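Local coordinates for EAL/GGDEF domain protein (PDB 3ICL) that is a GGDEF-domain protein of the nucleotide cyclase clan, with an alpha/beta fold built round a five-stranded mixed sheet, at residues Asp91-Asn94 and Gly95-Ala99; Asp104-Ala107 and Gln108-Phe112. The protein carries 1 engineered substitution. One frame throughout, in Å; residues are numbered along the deposited sequence.

Contact 1 (Asp91-Asn94 and Gly95-Ala99)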
ATOM      1  N   ASP A  91      -8.854  -3.529 -15.771  1.00 32.35           N
ATOM      2  CA  ASP A  91      -8.995  -4.949 -15.474  1.00 37.62           C
ATOM      3  C   ASP A  91      -8.620  -5.368 -14.055  1.00 30.64           C
ATOM      4  O   ASP A  91      -8.427  -6.554 -13.793  1.00 33.06           O
ATOM      5  CB  ASP A  91      -8.192  -5.773 -16.486  1.00 51.58           C
ATOM      6  CG  ASP A  91      -8.588  -5.478 -17.922  1.00 58.00           C
ATOM      7  OD1 ASP A  91      -9.797  -5.534 -18.230  1.00 55.57           O
ATOM      8  OD2 ASP A  91      -7.690  -5.194 -18.742  1.00 65.94           O
ATOM      9  N   THR A  92      -8.517  -4.410 -13.139  1.00 27.56           N
ATOM     10  CA  THR A  92      -8.193  -4.745 -11.753  1.00 24.62           C
ATOM     11  C   THR A  92      -9.394  -4.429 -10.872  1.00 18.88           C
ATOM     12  O   THR A  92      -9.306  -4.493  -9.647  1.00 16.37           O
ATOM     13  CB  THR A  92      -6.989  -3.937 -11.208  1.00 24.65           C
ATOM     14  OG1 THR A  92      -7.326  -2.541 -11.168  1.00 21.89           O
ATOM     15  CG2 THR A  92      -5.757  -4.143 -12.087  1.00 28.23           C
ATOM     16  N   LEU A  93     -10.513  -4.090 -11.506  1.00 21.17           N
ATOM     17  CA  LEU A  93     -11.730  -3.732 -10.787  1.00 20.52           C
ATOM     18  C   LEU A  93     -11.397  -2.594  -9.822  1.00 22.41           C
ATOM     19  O   LEU A  93     -11.635  -2.680  -8.614  1.00 14.77           O
ATOM     20  CB  LEU A  93     -12.287  -4.953 -10.035  1.00 15.16           C
ATOM     21  CG  LEU A  93     -12.768  -6.100 -10.944  1.00 25.17           C
ATOM     22  CD1 LEU A  93     -13.210  -7.286 -10.108  1.00 24.81           C
ATOM     23  CD2 LEU A  93     -13.929  -5.621 -11.811  1.00 25.32           C
ATOM     24  N   ASN A  94     -10.827  -1.530 -10.379  1.00 21.45           N
ATOM     25  CA  ASN A  94     -10.446  -0.345  -9.616  1.00 19.32           C
ATOM     26  C   ASN A  94      -9.491  -0.673  -8.477  1.00 18.78           C
ATOM     27  O   ASN A  94      -9.622  -0.138  -7.369  1.00 13.34           O
ATOM     28  CB  ASN A  94     -11.696   0.342  -9.063  1.00 20.19           C
ATOM     29  CG  ASN A  94     -12.681   0.703 -10.152  1.00 26.48           C
ATOM     30  OD1 ASN A  94     -13.794   0.176 -10.205  1.00 26.03           O
ATOM     31  ND2 ASN A  94     -12.269   1.599 -11.039  1.00 21.06           N
ATOM     32  N   GLY A  95      -8.539  -1.560  -8.759  1.00 17.17           N
ATOM     33  CA  GLY A  95      -7.556  -1.947  -7.766  1.00 16.64           C
ATOM     34  C   GLY A  95      -7.949  -3.031  -6.781  1.00 15.10           C
ATOM     35  O   GLY A  95      -7.096  -3.521  -6.052  1.00 14.84           O
ATOM     36  N   ALA A  96      -9.221  -3.423  -6.745  1.00 15.81           N
ATOM     37  CA  ALA A  96      -9.654  -4.446  -5.797  1.00 13.35           C
ATOM     38  C   ALA A  96      -8.901  -5.764  -5.958  1.00 16.15           C
ATOM     39  O   ALA A  96      -8.554  -6.415  -4.968  1.00 15.59           O
ATOM     40  CB  ALA A  96     -11.159  -4.681  -5.925  1.00 10.63           C
ATOM     41  N   LEU A  97      -8.646  -6.164  -7.201  1.00 13.03           N
ATOM     42  CA  LEU A  97      -7.932  -7.412  -7.443  1.00 14.01           C
ATOM     43  C   LEU A  97      -6.469  -7.292  -7.028  1.00 18.00           C
ATOM     44  O   LEU A  97      -5.834  -8.289  -6.697  1.00 18.71           O
ATOM     45  CB  LEU A  97      -8.031  -7.819  -8.919  1.00 15.17           C
ATOM     46  CG  LEU A  97      -9.447  -8.133  -9.416  1.00 20.56           C
ATOM     47  CD1 LEU A  97      -9.394  -8.633 -10.857  1.00 27.07           C
ATOM     48  CD2 LEU A  97     -10.085  -9.187  -8.510  1.00 15.97           C
ATOM     49  N   VAL A  98      -5.934  -6.074  -7.041  1.00 14.96           N
ATOM     50  CA  VAL A  98      -4.545  -5.865  -6.640  1.00 16.02           C
ATOM     51  C   VAL A  98      -4.487  -5.920  -5.115  1.00 16.62           C
ATOM     52  O   VAL A  98      -3.591  -6.529  -4.547  1.00 18.74           O
ATOM     53  CB  VAL A  98      -3.997  -4.507  -7.152  1.00 18.66           C
ATOM     54  CG1 VAL A  98      -2.605  -4.264  -6.598  1.00 20.71           C
ATOM     55  CG2 VAL A  98      -3.945  -4.508  -8.666  1.00 22.62           C
ATOM     56  N   ALA A  99      -5.459  -5.301  -4.454  1.00 14.61           N
ATOM     57  CA  ALA A  99      -5.523  -5.317  -3.005  1.00 13.94           C
ATOM     58  C   ALA A  99      -5.654  -6.765  -2.501  1.00 22.77           C
ATOM     59  O   ALA A  99      -5.088  -7.129  -1.466  1.00 21.27           O
ATOM     60  CB  ALA A  99      -6.720  -4.491  -2.533  1.00 11.47           C
TER

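Contact 2 (Asp104-Ala107 and Gln108-Phe112)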
ATOM      1  N   ASP A 104      -3.115 -11.594  -0.090  1.00 17.33           N
ATOM      2  CA  ASP A 104      -2.752 -13.006  -0.199  1.00 18.01           C
ATOM      3  C   ASP A 104      -1.263 -13.196   0.054  1.00 22.10           C
ATOM      4  O   ASP A 104      -0.857 -14.146   0.718  1.00 24.49           O
ATOM      5  CB  ASP A 104      -3.108 -13.569  -1.581  1.00 20.32           C
ATOM      6  CG  ASP A 104      -4.606 -13.686  -1.789  1.00 27.53           C
ATOM      7  OD1 ASP A 104      -5.348 -13.608  -0.786  1.00 27.22           O
ATOM      8  OD2 ASP A 104      -5.038 -13.862  -2.947  1.00 26.65           O
ATOM      9  N   GLY A 105      -0.450 -12.286  -0.470  1.00 20.56           N
ATOM     10  CA  GLY A 105       0.985 -12.397  -0.272  1.00 18.15           C
ATOM     11  C   GLY A 105       1.407 -12.073   1.151  1.00 20.13           C
ATOM     12  O   GLY A 105       2.279 -12.742   1.706  1.00 21.37           O
ATOM     13  N   LEU A 106       0.786 -11.058   1.751  1.00 15.97           N
ATOM     14  CA  LEU A 106       1.128 -10.654   3.111  1.00 19.76           C
ATOM     15  C   LEU A 106       0.524 -11.520   4.213  1.00 25.08           C
ATOM     16  O   LEU A 106       0.867 -11.361   5.385  1.00 24.56           O
ATOM     17  CB  LEU A 106       0.740  -9.189   3.347  1.00 16.07           C
ATOM     18  CG  LEU A 106       1.372  -8.166   2.395  1.00 13.04           C
ATOM     19  CD1 LEU A 106       1.002  -6.747   2.834  1.00 11.31           C
ATOM     20  CD2 LEU A 106       2.880  -8.341   2.376  1.00 18.37           C
ATOM     21  N   ALA A 107      -0.382 -12.422   3.847  1.00 16.77           N
ATOM     22  CA  ALA A 107      -0.992 -13.318   4.826  1.00 23.47           C
ATOM     23  C   ALA A 107      -0.032 -14.476   5.087  1.00 23.11           C
ATOM     24  O   ALA A 107      -0.193 -15.224   6.048  1.00 23.46           O
ATOM     25  CB  ALA A 107      -2.315 -13.850   4.306  1.00 26.13           C
ATOM     26  N   GLN A 108       0.960 -14.629   4.215  1.00 20.89           N
ATOM     27  CA  GLN A 108       1.951 -15.690   4.377  1.00 23.43           C
ATOM     28  C   GLN A 108       2.885 -15.293   5.512  1.00 25.86           C
ATOM     29  O   GLN A 108       3.183 -14.114   5.694  1.00 19.96           O
ATOM     30  CB  GLN A 108       2.754 -15.878   3.090  1.00 24.52           C
ATOM     31  CG  GLN A 108       1.929 -16.330   1.900  1.00 29.06           C
ATOM     32  CD  GLN A 108       2.705 -16.249   0.602  1.00 33.19           C
ATOM     33  OE1 GLN A 108       3.188 -15.179   0.226  1.00 33.45           O
ATOM     34  NE2 GLN A 108       2.833 -17.378  -0.089  1.00 36.42           N
ATOM     35  N   PRO A 109       3.358 -16.270   6.298  1.00 27.77           N
ATOM     36  CA  PRO A 109       4.261 -15.929   7.404  1.00 30.73           C
ATOM     37  C   PRO A 109       5.602 -15.343   6.968  1.00 27.06           C
ATOM     38  O   PRO A 109       6.054 -15.554   5.845  1.00 24.84           O
ATOM     39  CB  PRO A 109       4.433 -17.262   8.136  1.00 36.76           C
ATOM     40  CG  PRO A 109       3.136 -17.978   7.844  1.00 35.24           C
ATOM     41  CD  PRO A 109       2.936 -17.681   6.380  1.00 27.02           C
ATOM     42  N   PHE A 110       6.213 -14.579   7.868  1.00 31.52           N
ATOM     43  CA  PHE A 110       7.525 -13.983   7.649  1.00 33.31           C
ATOM     44  C   PHE A 110       8.388 -14.700   8.678  1.00 34.94           C
ATOM     45  O   PHE A 110       8.245 -14.472   9.878  1.00 41.26           O
ATOM     46  CB  PHE A 110       7.498 -12.486   7.953  1.00 33.26           C
ATOM     47  CG  PHE A 110       6.782 -11.667   6.915  1.00 26.68           C
ATOM     48  CD1 PHE A 110       7.452 -11.214   5.781  1.00 22.40           C
ATOM     49  CD2 PHE A 110       5.438 -11.345   7.073  1.00 20.43           C
ATOM     50  CE1 PHE A 110       6.794 -10.449   4.818  1.00 19.73           C
ATOM     51  CE2 PHE A 110       4.770 -10.578   6.113  1.00 20.02           C
ATOM     52  CZ  PHE A 110       5.451 -10.130   4.987  1.00 18.42           C
ATOM     53  N   VAL A 111       9.272 -15.576   8.225  1.00 23.05           N
ATOM     54  CA  VAL A 111      10.093 -16.315   9.172  1.00 30.95           C
ATOM     55  C   VAL A 111      11.473 -15.711   9.392  1.00 36.55           C
ATOM     56  O   VAL A 111      12.278 -15.618   8.471  1.00 41.29           O
ATOM     57  CB  VAL A 111      10.251 -17.791   8.735  1.00 37.06           C
ATOM     58  CG1 VAL A 111      10.948 -18.583   9.833  1.00 42.43           C
ATOM     59  CG2 VAL A 111       8.883 -18.394   8.435  1.00 35.56           C
ATOM     60  N   PHE A 112      11.725 -15.292  10.625  1.00 29.70           N
ATOM     61  CA  PHE A 112      13.004 -14.714  11.009  1.00 30.63           C
ATOM     62  C   PHE A 112      13.601 -15.681  12.020  1.00 35.97           C
ATOM     63  O   PHE A 112      13.162 -15.744  13.170  1.00 34.35           O
ATOM     64  CB  PHE A 112      12.786 -13.330  11.625  1.00 37.01           C
ATOM     65  CG  PHE A 112      12.176 -12.337  10.668  1.00 41.87           C
ATOM     66  CD1 PHE A 112      12.865 -11.941   9.524  1.00 48.09           C
ATOM     67  CD2 PHE A 112      10.907 -11.819  10.895  1.00 42.70           C
ATOM     68  CE1 PHE A 112      12.299 -11.045   8.619  1.00 44.80           C
ATOM     69  CE2 PHE A 112      10.333 -10.922   9.997  1.00 42.56           C
ATOM     70  CZ  PHE A 112      11.033 -10.535   8.855  1.00 38.77           C
TER
HETATM   71  O   HOH W   1       2.071 -12.375   7.566  1.00 26.42           O

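Contact 1 (Asp91-Asn94 and Gly95-Ala99)
Thr-92 reaches over the turn to Gly-95 and, one helical turn further on, to Val-98. Its CB lies 4.0 Å from Val-98 CG2, and there the side chain divides. The CG2 methyl is the apolar branch and meets Val-98 CG2 at 3.9 Å. OG1, held between the backbone N and the carbonyl carbon (chi1 64°), is directed at the turn instead: Gly-95 N donates to it over 2.9 Å, with a bent N-H...O angle of 146°. The same hydroxyl is hydrogen-bonded to Ala-89 O just upstream, and two bonds therefore fix this buried group. The backbone of Thr-92 adds a nearly straight bond, Leu-97 N to Thr-92 O at 3.0 Å. Ala-96 N donates to Leu-93 O (3.1 Å) from above the plane of that carbonyl, which closes a type I' turn from Leu-93 to Ala-96. Gly-95, with a positive phi (84°), takes the third position of this turn. On the outer side Leu-93 CD1 packs at 3.9 Å on Leu-97 CG, while Leu-97 CD1 comes to 3.7 Å from Asp-91 O. Ala-96 faces Tyr-157 and Phe-159 of strand 156-159. Gly-95 sits at the N-cap position, and the whole is a tight turn leading into the N terminus of helix 96-106, with the first helical amides bonded to the incoming loop.

Contact 2 (Asp104-Ala107 and Gln108-Phe112)
Leu-106 meets the far end of the Phe-110 ring, the two side chains set obliquely and CD2 of Leu-106 4.1 Å from CZ of Phe-110, in a helix-to-strand connection at the C-terminal end of helix 96-106. The Phe-110 side chain leaves its strand with CG beside the backbone N (chi1 -73°), which carries the ring back toward the helix end, where CE2 lies 4.0 Å from Leu-106 O. Leu-56, Ala-59 and Thr-60 of helix 50-67 also touch this buried ring, and Arg-63 makes a cation-pi contact with it. Gln-108 lies along the last turn of the helix: its CG is 3.7 Å from Asp-104 O, and CB packs beside Gly-105 O. In the backbone, Gln-108 N gives Gly-105 O only a weak bond of 3.4 Å. Arg-63 also donates, through its guanidinium group, to the carbonyls of Gln-108 and Pro-109 and weakly to that of Gly-105. A water bridges two carbonyls of the connection, donating to Leu-106 O at 2.7 Å and to Gln-108 O at 2.8 Å.

In the fold
The chain leaves strand 81-86 of the central mixed sheet and runs through a loop into contact 1, which closes the short turn at the start of helix 96-106. That helix lies against strands 121-127 and 156-159 through residues of its first turn. Contact 2 closes at its other end, where the chain passes into strand 110-112, paired with 115-117 in a separate two-stranded hairpin and backed by helix 50-67. The two contacts follow in series, neither enclosing nor crossing the other, with centres 21 Å apart. Together they bracket one helix, contact 1 at the main sheet and contact 2 at the small hairpin.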